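Local coordinates for flavodoxin (Streptococcus pneumoniae serotype 4, PDB 5LJL), which binds FMN and probably serves as a low-potential electron donor to a number of redox enzymes, at residues A3-V8 against A50-V55; D21-K26 against Q138-L143; L79-K84 against R108-T113; K84-V89 against A115-E120. All coordinates share one frame; numbering follows the deposited sequence.

Interaction 1: A3-V8 against A50-V55; sequences ALAKIV and ADIAIV
A parallel pairing of neighbouring strands joins 3-8 to 50-55 in the middle of the flavodoxin sheet, their short axes 4.7 Å apart and only 13° from parallel. Its ladder is regular: Lys6 N donates to Ile52 O, Ile54 N to Lys6 O, and Val8 N to Ile54 O at 2.8 Å. The start of the pairing is more elaborate. Leu4 O takes two donors, Ile52 N at 3.1 Å in the carbonyl plane and Asp51 N at a more bent angle of 143°, while Leu4 N is held by the anti lone pair of Asp51 OD1 at 3.0 Å. Asp51 thus grips both polar backbone atoms of Leu4. On one face Ile7 and Ile54 lie side by side, Ile7 CG1 meeting Ile54 CD1 at 3.9 Å, and Ala5 CB rests on Ile52 CB at 4.0 Å; helix 15-29 packs on Ala5 and Ile7. On the other face the Lys6 chain, straight as far as CE, runs past Ala50 CB before its amine reaches Asp35 on the next strand, and Phe110 of helix 101-113 covers Ala53 and Val55. A five-stranded parallel sheet of order 2-1-3-4-5, with helices on both faces, is the doubly wound alpha/beta fold of flavodoxins.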
loop_
_atom_site.group_PDB
_atom_site.type_symbol
_atom_site.label_atom_id
_atom_site.label_comp_id
_atom_site.label_asym_id
_atom_site.label_seq_id
_atom_site.Cartn_x
_atom_site.Cartn_y
_atom_site.Cartn_z
ATOM N N ALA A 3 7.363 13.358 8.708
ATOM C CA ALA A 3 6.615 13.503 7.440
ATOM C C ALA A 3 5.198 12.932 7.736
ATOM O O ALA A 3 4.986 12.407 8.830
ATOM C CB ALA A 3 7.326 12.726 6.333
ATOM N N LEU A 4 4.286 13.009 6.765
ATOM C CA LEU A 4 2.934 12.421 6.844
ATOM C C LEU A 4 2.790 11.258 5.818
ATOM O O LEU A 4 3.044 11.479 4.641
ATOM C CB LEU A 4 1.902 13.494 6.540
ATOM C CG LEU A 4 0.440 12.964 6.465
ATOM C CD1 LEU A 4 0.126 12.232 7.723
ATOM C CD2 LEU A 4 -0.566 14.082 6.146
ATOM N N ALA A 5 2.537 10.034 6.287
ATOM C CA ALA A 5 2.279 8.862 5.428
ATOM C C ALA A 5 0.767 8.518 5.544
ATOM O O ALA A 5 0.228 8.488 6.659
ATOM C CB ALA A 5 3.107 7.708 5.870
ATOM N N LYS A 6 0.093 8.277 4.399
ATOM C CA LYS A 6 -1.329 7.795 4.350
ATOM C C LYS A 6 -1.284 6.387 3.775
ATOM O O LYS A 6 -0.731 6.197 2.676
ATOM C CB LYS A 6 -2.188 8.744 3.560
ATOM C CG LYS A 6 -2.540 10.039 4.300
ATOM C CD LYS A 6 -3.370 10.960 3.409
ATOM C CE LYS A 6 -3.896 12.245 4.041
ATOM N NZ LYS A 6 -4.763 11.963 5.167
ATOM N N ILE A 7 -1.703 5.419 4.571
ATOM C CA ILE A 7 -1.781 4.015 4.161
ATOM C C ILE A 7 -3.249 3.662 3.947
ATOM O O ILE A 7 -4.092 3.856 4.883
ATOM C CB ILE A 7 -1.135 3.090 5.252
ATOM C CG1 ILE A 7 0.331 3.446 5.503
ATOM C CG2 ILE A 7 -1.309 1.592 4.938
ATOM C CD1 ILE A 7 0.955 2.686 6.681
ATOM N N VAL A 8 -3.586 3.176 2.758
ATOM C CA VAL A 8 -4.975 2.790 2.442
ATOM C C VAL A 8 -4.978 1.313 2.187
ATOM O O VAL A 8 -4.180 0.831 1.356
ATOM C CB VAL A 8 -5.514 3.604 1.260
ATOM C CG1 VAL A 8 -6.961 3.191 0.953
ATOM C CG2 VAL A 8 -5.393 5.086 1.566
ATOM N N ALA A 50 -0.410 14.166 1.630
ATOM C CA ALA A 50 0.645 13.420 2.292
ATOM C C ALA A 50 1.984 13.502 1.576
ATOM O O ALA A 50 2.066 13.824 0.406
ATOM C CB ALA A 50 0.235 11.983 2.374
ATOM N N ASP A 51 3.034 13.143 2.281
ATOM C CA ASP A 51 4.373 13.014 1.652
ATOM C C ASP A 51 4.559 11.617 1.111
ATOM O O ASP A 51 5.278 11.426 0.090
ATOM C CB ASP A 51 5.419 13.307 2.689
ATOM C CG ASP A 51 5.251 14.707 3.297
ATOM O OD1 ASP A 51 4.974 14.809 4.529
ATOM O OD2 ASP A 51 5.364 15.684 2.541
ATOM N N ILE A 52 3.981 10.624 1.794
ATOM C CA ILE A 52 4.094 9.206 1.352
ATOM C C ILE A 52 2.708 8.672 1.199
ATOM O O ILE A 52 1.853 8.898 2.048
ATOM C CB ILE A 52 4.856 8.345 2.378
ATOM C CG1 ILE A 52 6.364 8.728 2.387
ATOM C CG2 ILE A 52 4.672 6.833 2.129
ATOM C CD1 ILE A 52 7.042 8.268 3.651
ATOM N N ALA A 53 2.468 8.019 0.074
ATOM C CA ALA A 53 1.195 7.286 -0.247
ATOM C C ALA A 53 1.446 5.786 -0.354
ATOM O O ALA A 53 2.265 5.408 -1.200
ATOM C CB ALA A 53 0.622 7.794 -1.562
ATOM N N ILE A 54 0.720 4.968 0.413
ATOM C CA ILE A 54 0.877 3.506 0.415
ATOM C C ILE A 54 -0.510 2.860 0.222
ATOM O O ILE A 54 -1.501 3.263 0.909
ATOM C CB ILE A 54 1.546 3.001 1.687
ATOM C CG1 ILE A 54 2.981 3.556 1.843
ATOM C CG2 ILE A 54 1.521 1.486 1.789
ATOM C CD1 ILE A 54 3.524 3.495 3.210
ATOM N N VAL A 55 -0.558 1.869 -0.668
ATOM C CA VAL A 55 -1.702 0.981 -0.802
ATOM C C VAL A 55 -1.277 -0.399 -0.354
ATOM O O VAL A 55 -0.221 -0.893 -0.783
ATOM C CB VAL A 55 -2.289 0.932 -2.228
ATOM C CG1 VAL A 55 -3.227 -0.239 -2.424
ATOM C CG2 VAL A 55 -2.917 2.287 -2.549
#

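Interaction 2: D21-K26 against Q138-L143; sequences DIVADK and QFAEEL
Helices 21-26 and 138-143 run side by side in broadly the same direction, their short axes approaching to 8.9 Å at a crossing angle of -42°. The backbones come nearest where Val23 faces Ala140, whose CA atoms are 5.8 Å apart, and the small Ala140 side chain is consistent with so close an approach. That methyl meets the base of the Lys26 chain, with Lys26 CG 3.8 Å from Ala140 CB, and also touches Val23 CG1. The same Val23 methyl reaches the rim of Phe139: CG1 lies near the ring plane, 4.1 Å from Phe139 CE2, so the valine abuts an edge and not a face. Its position follows from chi1 of Val23 (173°), which turns CG1 opposite the backbone N. In the doubly wound flavodoxin fold these two helices share one face of the parallel sheet: Val23 also packs on Ile54 of strand 52-56, whereas Phe139 leans on Ser119 and Val122 of strand 116-125. Towards solvent the contact turns polar. Lys26 bends at chi2 and chi3, folding its chain against Glu141, whose extended side chain crosses it at a slant. Glu141 OE2 sits 3.3 Å from Lys26 CE and 3.5 Å from Lys26 NZ, nearer to the carbon than to the amine, so the salt bridge is long.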
loop_
_atom_site.group_PDB
_atom_site.type_symbol
_atom_site.label_atom_id
_atom_site.label_comp_id
_atom_site.label_asym_id
_atom_site.label_seq_id
_atom_site.Cartn_x
_atom_site.Cartn_y
_atom_site.Cartn_z
ATOM N N ASP A 21 -0.786 -2.518 9.087
ATOM C CA ASP A 21 -0.467 -2.166 10.468
ATOM C C ASP A 21 1.003 -2.327 10.848
ATOM O O ASP A 21 1.530 -1.445 11.586
ATOM C CB ASP A 21 -1.400 -2.927 11.423
ATOM C CG ASP A 21 -2.826 -2.403 11.405
ATOM O OD1 ASP A 21 -3.110 -1.207 11.031
ATOM O OD2 ASP A 21 -3.688 -3.231 11.832
ATOM N N ILE A 22 1.654 -3.369 10.334
ATOM C CA ILE A 22 3.078 -3.533 10.537
ATOM C C ILE A 22 3.861 -2.353 9.952
ATOM O O ILE A 22 4.829 -1.861 10.565
ATOM C CB ILE A 22 3.554 -4.879 9.965
ATOM C CG1 ILE A 22 2.973 -6.018 10.785
ATOM C CG2 ILE A 22 5.067 -4.994 9.783
ATOM C CD1 ILE A 22 2.858 -7.315 10.032
ATOM N N VAL A 23 3.507 -1.984 8.715
ATOM C CA VAL A 23 4.182 -0.860 8.076
ATOM C C VAL A 23 3.947 0.448 8.830
ATOM O O VAL A 23 4.904 1.167 9.114
ATOM C CB VAL A 23 3.716 -0.734 6.606
ATOM C CG1 VAL A 23 4.272 0.524 5.967
ATOM C CG2 VAL A 23 4.124 -1.999 5.803
ATOM N N ALA A 24 2.682 0.713 9.215
ATOM C CA ALA A 24 2.299 1.891 9.967
ATOM C C ALA A 24 3.081 1.985 11.258
ATOM O O ALA A 24 3.538 3.057 11.573
ATOM C CB ALA A 24 0.836 1.863 10.328
ATOM N N ASP A 25 3.210 0.862 11.970
ATOM C CA ASP A 25 3.879 0.853 13.270
ATOM C C ASP A 25 5.358 1.196 13.136
ATOM O O ASP A 25 5.899 1.978 13.986
ATOM C CB ASP A 25 3.614 -0.428 14.007
ATOM C CG ASP A 25 2.174 -0.517 14.509
ATOM O OD1 ASP A 25 1.450 0.523 14.491
ATOM O OD2 ASP A 25 1.828 -1.621 14.911
ATOM N N LYS A 26 6.027 0.700 12.090
ATOM C CA LYS A 26 7.466 1.033 11.936
ATOM C C LYS A 26 7.571 2.540 11.596
ATOM O O LYS A 26 8.401 3.264 12.144
ATOM C CB LYS A 26 8.159 0.094 10.954
ATOM C CG LYS A 26 9.605 0.475 10.582
ATOM C CD LYS A 26 10.525 0.479 11.771
ATOM C CE LYS A 26 10.769 -0.974 12.290
ATOM N NZ LYS A 26 11.803 -1.043 13.386
ATOM N N GLN A 138 11.810 -3.274 6.400
ATOM C CA GLN A 138 12.824 -2.696 5.535
ATOM C C GLN A 138 12.216 -1.743 4.506
ATOM O O GLN A 138 12.776 -0.658 4.243
ATOM C CB GLN A 138 13.661 -3.740 4.860
ATOM C CG GLN A 138 14.496 -4.584 5.831
ATOM C CD GLN A 138 15.002 -5.812 5.128
ATOM O OE1 GLN A 138 14.267 -6.558 4.495
ATOM N NE2 GLN A 138 16.287 -6.030 5.245
ATOM N N PHE A 139 11.053 -2.141 3.962
ATOM C CA PHE A 139 10.235 -1.235 3.083
ATOM C C PHE A 139 9.916 0.088 3.773
ATOM O O PHE A 139 10.155 1.145 3.222
ATOM C CB PHE A 139 8.981 -2.057 2.712
ATOM C CG PHE A 139 7.870 -1.315 2.057
ATOM C CD1 PHE A 139 7.745 -1.237 0.676
ATOM C CD2 PHE A 139 6.885 -0.733 2.835
ATOM C CE1 PHE A 139 6.638 -0.611 0.109
ATOM C CE2 PHE A 139 5.817 -0.092 2.258
ATOM C CZ PHE A 139 5.686 -0.038 0.882
ATOM N N ALA A 140 9.351 0.060 4.994
ATOM C CA ALA A 140 9.036 1.280 5.724
ATOM C C ALA A 140 10.273 2.109 6.002
ATOM O O ALA A 140 10.283 3.331 5.837
ATOM C CB ALA A 140 8.322 0.894 7.034
ATOM N N GLU A 141 11.369 1.437 6.378
ATOM C CA GLU A 141 12.628 2.169 6.736
ATOM C C GLU A 141 13.228 2.874 5.479
ATOM O O GLU A 141 13.759 4.004 5.571
ATOM C CB GLU A 141 13.644 1.193 7.345
ATOM C CG GLU A 141 13.244 0.693 8.720
ATOM C CD GLU A 141 13.738 -0.668 9.120
ATOM O OE1 GLU A 141 14.681 -1.184 8.507
ATOM O OE2 GLU A 141 13.257 -1.196 10.174
ATOM N N GLU A 142 13.117 2.243 4.291
ATOM C CA GLU A 142 13.587 2.856 3.050
ATOM C C GLU A 142 12.712 4.066 2.679
ATOM O O GLU A 142 13.227 5.097 2.311
ATOM C CB GLU A 142 13.691 1.818 1.919
ATOM C CG GLU A 142 14.163 2.445 0.612
ATOM C CD GLU A 142 14.486 1.482 -0.479
ATOM O OE1 GLU A 142 14.055 0.329 -0.356
ATOM O OE2 GLU A 142 15.267 1.882 -1.402
ATOM N N LEU A 143 11.382 3.956 2.807
ATOM C CA LEU A 143 10.538 5.138 2.593
ATOM C C LEU A 143 10.829 6.305 3.519
ATOM O O LEU A 143 10.868 7.481 3.097
ATOM C CB LEU A 143 9.057 4.717 2.737
ATOM C CG LEU A 143 8.494 3.715 1.713
ATOM C CD1 LEU A 143 7.009 3.502 2.013
ATOM C CD2 LEU A 143 8.712 4.151 0.273
#

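Interaction 3: L79-K84 against R108-T113; sequences LNLNGK and RVFVST
Leu79 meets helix 108-113 through its backbone, its carbonyl O lying 3.5 Å from Thr113 CB and equally close to the CG2 methyl. At Asn80 the chain passes the last carbonyl of the segment, with CA 3.5 Å from Thr113 O in a CA-H...O contact. Leu81 makes the principal bond: its N donates to Thr113 O at 2.9 Å, the donor standing 37° above the carbonyl plane and so away from a lone pair. Its side chain lies across the threonine, CB 3.5 Å from Thr113 OG1, and its CD1 methyl continues to the rim of the Phe110 ring, 4.1 Å from CE1 and near the ring plane. Thr113 OG1 faces this apolar neighbour while its hydrogen bonds are made elsewhere. With chi1 at 70°, the hydroxyl swings back over the helix and donates at 2.6 Å to Phe110 O, on a lone pair in the carbonyl plane, while also bonding to the backbone N of Ala115. The contact thus ties the loop that follows helix 67-77 to the C-terminal part of helix 101-113, the connecting helix of a beta-alpha-beta unit, and Leu76 and Leu48 pack on Leu81 as well. Asn82 then brings ND2 to the neighbourhood of Thr113 O, and a type II turn from Leu81 to Lys84, with Gly83 at a positive phi, leads the chain into strand 85-92.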
loop_
_atom_site.group_PDB
_atom_site.type_symbol
_atom_site.label_atom_id
_atom_site.label_comp_id
_atom_site.label_asym_id
_atom_site.label_seq_id
_atom_site.Cartn_x
_atom_site.Cartn_y
_atom_site.Cartn_z
ATOM N N LEU A 79 -5.487 11.182 -10.766
ATOM C CA LEU A 79 -4.759 12.234 -9.978
ATOM C C LEU A 79 -3.369 12.506 -10.527
ATOM O O LEU A 79 -2.792 11.637 -11.176
ATOM C CB LEU A 79 -4.541 11.774 -8.526
ATOM C CG LEU A 79 -5.782 11.535 -7.674
ATOM C CD1 LEU A 79 -5.405 11.134 -6.230
ATOM C CD2 LEU A 79 -6.676 12.779 -7.675
ATOM N N ASN A 80 -2.825 13.708 -10.265
ATOM C CA ASN A 80 -1.394 13.974 -10.508
ATOM C C ASN A 80 -0.729 14.074 -9.147
ATOM O O ASN A 80 -1.112 14.881 -8.293
ATOM C CB ASN A 80 -1.140 15.222 -11.380
ATOM C CG ASN A 80 -1.592 14.997 -12.829
ATOM O OD1 ASN A 80 -1.009 14.155 -13.568
ATOM N ND2 ASN A 80 -2.648 15.695 -13.239
ATOM N N LEU A 81 0.167 13.131 -8.887
ATOM C CA LEU A 81 0.892 13.000 -7.672
ATOM C C LEU A 81 2.400 13.202 -7.865
ATOM O O LEU A 81 3.227 12.632 -7.138
ATOM C CB LEU A 81 0.626 11.614 -7.020
ATOM C CG LEU A 81 -0.837 11.291 -6.647
ATOM C CD1 LEU A 81 -0.947 9.901 -6.042
ATOM C CD2 LEU A 81 -1.317 12.265 -5.690
ATOM N N ASN A 82 2.779 14.096 -8.775
ATOM C CA ASN A 82 4.188 14.535 -8.778
ATOM C C ASN A 82 4.683 15.064 -7.427
ATOM O O ASN A 82 3.993 15.812 -6.686
ATOM C CB ASN A 82 4.446 15.557 -9.901
ATOM C CG ASN A 82 4.180 14.972 -11.281
ATOM O OD1 ASN A 82 5.111 14.533 -11.957
ATOM N ND2 ASN A 82 2.912 14.864 -11.674
ATOM N N GLY A 83 5.876 14.616 -7.054
ATOM C CA GLY A 83 6.449 14.990 -5.760
ATOM C C GLY A 83 6.074 14.112 -4.588
ATOM O O GLY A 83 6.489 14.396 -3.465
ATOM N N LYS A 84 5.279 13.059 -4.822
ATOM C CA LYS A 84 4.948 12.146 -3.740
ATOM C C LYS A 84 5.790 10.862 -3.922
ATOM O O LYS A 84 6.086 10.492 -5.035
ATOM C CB LYS A 84 3.463 11.754 -3.760
ATOM C CG LYS A 84 2.416 12.892 -3.885
ATOM C CD LYS A 84 2.418 13.780 -2.708
ATOM C CE LYS A 84 1.370 14.892 -2.781
ATOM N NZ LYS A 84 1.652 15.932 -1.763
ATOM N N ARG A 108 1.496 0.048 -10.972
ATOM C CA ARG A 108 1.388 0.702 -12.284
ATOM C C ARG A 108 0.540 1.944 -12.272
ATOM O O ARG A 108 0.909 2.954 -12.887
ATOM C CB ARG A 108 0.893 -0.304 -13.340
ATOM C CG ARG A 108 1.877 -1.414 -13.601
ATOM C CD ARG A 108 3.026 -1.017 -14.546
ATOM N NE ARG A 108 3.729 -2.235 -15.070
ATOM C CZ ARG A 108 4.254 -2.413 -16.303
ATOM N NH1 ARG A 108 4.203 -1.466 -17.245
ATOM N NH2 ARG A 108 4.829 -3.581 -16.604
ATOM N N VAL A 109 -0.592 1.916 -11.581
ATOM C CA VAL A 109 -1.411 3.093 -11.475
ATOM C C VAL A 109 -0.693 4.236 -10.773
ATOM O O VAL A 109 -0.792 5.421 -11.213
ATOM C CB VAL A 109 -2.856 2.793 -10.967
ATOM C CG1 VAL A 109 -2.898 2.661 -9.484
ATOM C CG2 VAL A 109 -3.784 3.938 -11.380
ATOM N N PHE A 110 0.069 3.934 -9.704
ATOM C CA PHE A 110 0.892 4.963 -9.084
ATOM C C PHE A 110 1.968 5.578 -10.054
ATOM O O PHE A 110 2.117 6.833 -10.103
ATOM C CB PHE A 110 1.572 4.455 -7.827
ATOM C CG PHE A 110 0.743 4.611 -6.573
ATOM C CD1 PHE A 110 0.404 5.869 -6.088
ATOM C CD2 PHE A 110 0.475 3.490 -5.798
ATOM C CE1 PHE A 110 -0.269 5.997 -4.892
ATOM C CE2 PHE A 110 -0.145 3.617 -4.539
ATOM C CZ PHE A 110 -0.541 4.877 -4.107
ATOM N N VAL A 111 2.593 4.729 -10.832
ATOM C CA VAL A 111 3.592 5.189 -11.842
ATOM C C VAL A 111 2.866 6.228 -12.749
ATOM O O VAL A 111 3.426 7.321 -13.030
ATOM C CB VAL A 111 4.106 4.095 -12.734
ATOM C CG1 VAL A 111 4.902 4.735 -13.880
ATOM C CG2 VAL A 111 5.004 3.132 -12.000
ATOM N N SER A 112 1.649 5.872 -13.153
ATOM C CA SER A 112 0.882 6.732 -14.108
ATOM C C SER A 112 0.565 8.126 -13.571
ATOM O O SER A 112 0.403 9.032 -14.375
ATOM C CB SER A 112 -0.354 6.005 -14.641
ATOM O OG SER A 112 -1.506 6.045 -13.783
ATOM N N THR A 113 0.477 8.315 -12.250
ATOM C CA THR A 113 0.192 9.581 -11.609
ATOM C C THR A 113 1.399 10.526 -11.521
ATOM O O THR A 113 1.228 11.711 -11.207
ATOM C CB THR A 113 -0.288 9.418 -10.163
ATOM O OG1 THR A 113 0.784 8.966 -9.284
ATOM C CG2 THR A 113 -1.524 8.521 -10.055
#

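Interaction 4: K84-V89 against A115-E120; sequences KIYGVV and AEKGSE
Three backbone hydrogen bonds join 84-89 to 115-120 as parallel strands. Glu116 N donates to Lys84 O and Gly118 N to Tyr86 O, the latter at 2.9 Å and nearly straight (174°); between them Tyr86 N reaches Glu116 O from above the carbonyl plane. Where the strands part, water takes over: one molecule accepts from Val88 N and donates to Ser119 O. Another connects Tyr86 OH with Lys117 N, and Asp107 of helix 101-113 makes a hydrogen bond with Tyr86 OH and a salt bridge with Lys117 NZ. The Tyr86 ring carries the packing. Its chi1 of 76° places CG between the backbone N and carbonyl carbon, laying the ring across the neighbouring strand. Lys117 CA sits over one face, 3.7 Å from the centroid in a CH-pi contact, and Ala115 CB meets Tyr86 CD2 at 3.7 Å, while Phe110 stacks with the ring. On the opposite face of the sheet Ile85 CG2 lies 3.7 Å from Gly118 CA, in the place a side chain at 118 would occupy. Two adjacent parallel strands joined through helix 101-113 make a classic beta-alpha-beta crossover, here setting one of the two outermost strands of the flavodoxin sheet, 116-125.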
loop_
_atom_site.group_PDB
_atom_site.type_symbol
_atom_site.label_atom_id
_atom_site.label_comp_id
_atom_site.label_asym_id
_atom_site.label_seq_id
_atom_site.Cartn_x
_atom_site.Cartn_y
_atom_site.Cartn_z
ATOM N N LYS A 84 5.279 13.059 -4.822
ATOM C CA LYS A 84 4.948 12.146 -3.740
ATOM C C LYS A 84 5.790 10.862 -3.922
ATOM O O LYS A 84 6.086 10.492 -5.035
ATOM C CB LYS A 84 3.463 11.754 -3.760
ATOM C CG LYS A 84 2.416 12.892 -3.885
ATOM C CD LYS A 84 2.418 13.780 -2.708
ATOM C CE LYS A 84 1.370 14.892 -2.781
ATOM N NZ LYS A 84 1.652 15.932 -1.763
ATOM N N ILE A 85 6.123 10.223 -2.820
ATOM C CA ILE A 85 6.800 8.911 -2.758
ATOM C C ILE A 85 5.683 7.874 -2.521
ATOM O O ILE A 85 4.780 8.112 -1.653
ATOM C CB ILE A 85 7.801 8.850 -1.580
ATOM C CG1 ILE A 85 8.825 9.995 -1.596
ATOM C CG2 ILE A 85 8.537 7.474 -1.468
ATOM C CD1 ILE A 85 9.307 10.364 -2.928
ATOM N N TYR A 86 5.731 6.724 -3.215
ATOM C CA TYR A 86 4.726 5.707 -2.933
ATOM C C TYR A 86 5.379 4.335 -2.674
ATOM O O TYR A 86 6.511 4.089 -3.041
ATOM C CB TYR A 86 3.709 5.576 -4.086
ATOM C CG TYR A 86 4.212 4.836 -5.322
ATOM C CD1 TYR A 86 4.055 3.457 -5.458
ATOM C CD2 TYR A 86 4.740 5.538 -6.395
ATOM C CE1 TYR A 86 4.504 2.785 -6.612
ATOM C CE2 TYR A 86 5.182 4.891 -7.558
ATOM C CZ TYR A 86 5.026 3.524 -7.681
ATOM O OH TYR A 86 5.499 2.890 -8.813
ATOM N N GLY A 87 4.572 3.454 -2.134
ATOM C CA GLY A 87 4.869 2.039 -2.111
ATOM C C GLY A 87 3.605 1.220 -2.068
ATOM O O GLY A 87 2.504 1.736 -1.728
ATOM N N VAL A 88 3.756 -0.046 -2.406
ATOM C CA VAL A 88 2.606 -0.965 -2.477
ATOM C C VAL A 88 2.965 -2.299 -1.839
ATOM O O VAL A 88 4.063 -2.855 -2.062
ATOM C CB VAL A 88 2.075 -1.218 -3.919
ATOM C CG1 VAL A 88 0.731 -1.918 -3.934
ATOM C CG2 VAL A 88 1.940 0.092 -4.646
ATOM N N VAL A 89 2.074 -2.780 -0.984
ATOM C CA VAL A 89 2.230 -4.100 -0.373
ATOM C C VAL A 89 0.947 -4.924 -0.465
ATOM O O VAL A 89 -0.127 -4.354 -0.699
ATOM C CB VAL A 89 2.657 -3.949 1.133
ATOM C CG1 VAL A 89 3.940 -3.159 1.254
ATOM C CG2 VAL A 89 1.482 -3.407 2.003
ATOM N N ALA A 115 3.884 9.937 -9.316
ATOM C CA ALA A 115 4.590 9.637 -8.061
ATOM C C ALA A 115 5.785 8.729 -8.288
ATOM O O ALA A 115 5.856 7.984 -9.304
ATOM C CB ALA A 115 3.616 8.980 -7.047
ATOM N N GLU A 116 6.734 8.782 -7.350
ATOM C CA GLU A 116 7.941 7.935 -7.432
ATOM C C GLU A 116 7.912 6.775 -6.451
ATOM O O GLU A 116 7.719 7.007 -5.244
ATOM C CB GLU A 116 9.196 8.801 -7.196
ATOM C CG GLU A 116 9.510 9.825 -8.254
ATOM C CD GLU A 116 10.754 10.650 -7.882
ATOM O OE1 GLU A 116 11.647 10.729 -8.767
ATOM O OE2 GLU A 116 10.798 11.292 -6.785
ATOM N N LYS A 117 8.245 5.552 -6.934
ATOM C CA LYS A 117 8.319 4.336 -6.099
ATOM C C LYS A 117 9.518 4.471 -5.122
ATOM O O LYS A 117 10.666 4.576 -5.567
ATOM C CB LYS A 117 8.499 3.082 -6.959
ATOM C CG LYS A 117 8.635 1.812 -6.121
ATOM C CD LYS A 117 9.059 0.621 -7.000
ATOM C CE LYS A 117 7.916 0.161 -7.834
ATOM N NZ LYS A 117 8.045 -1.252 -8.314
ATOM N N GLY A 118 9.278 4.461 -3.820
ATOM C CA GLY A 118 10.360 4.600 -2.852
ATOM C C GLY A 118 11.050 3.303 -2.438
ATOM O O GLY A 118 12.085 3.365 -1.767
ATOM N N SER A 119 10.413 2.151 -2.657
ATOM C CA SER A 119 10.937 0.853 -2.227
ATOM C C SER A 119 10.233 -0.246 -3.008
ATOM O O SER A 119 9.080 -0.063 -3.442
ATOM C CB SER A 119 10.719 0.692 -0.689
ATOM O OG SER A 119 11.385 -0.370 -0.121
ATOM N N GLU A 120 10.929 -1.373 -3.194
ATOM C CA GLU A 120 10.391 -2.538 -3.914
ATOM C C GLU A 120 9.051 -2.991 -3.248
ATOM O O GLU A 120 8.927 -3.017 -2.017
ATOM C CB GLU A 120 11.506 -3.590 -3.909
ATOM C CG GLU A 120 11.296 -4.872 -4.623
ATOM C CD GLU A 120 12.526 -5.815 -4.514
ATOM O OE1 GLU A 120 12.292 -7.005 -4.687
ATOM O OE2 GLU A 120 13.701 -5.402 -4.243
HETATM O O HOH W 1 8.392 12.177 -5.671
HETATM O O HOH W 2 7.745 4.809 -9.870
HETATM O O HOH W 3 6.272 -0.387 -3.779
#

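Overall arrangement
Interactions 1 and 4 belong to one parallel sheet, their centres 10 Å apart, stitched where Ala53 N lies 2.9 Å from Ile85 O and Val55 O 3.0 Å from Val89 N. Interaction 2 packs on one face: Ile7 CD1 comes within 3.6 Å of Ala24 CA, and Glu142 OE1 lies 2.8 Å from Ser119 OG of interaction 4. Interaction 3 belongs to the other face, where Phe110 reaches Val55 and Tyr86, and it shares Lys84 with interaction 4; Lys84 NZ is 3.1 Å from Ala50 O of interaction 1. Interactions 2 and 3 do not touch, their centres about 20 Å apart across the sheet, as expected of a three-layer alpha/beta sandwich.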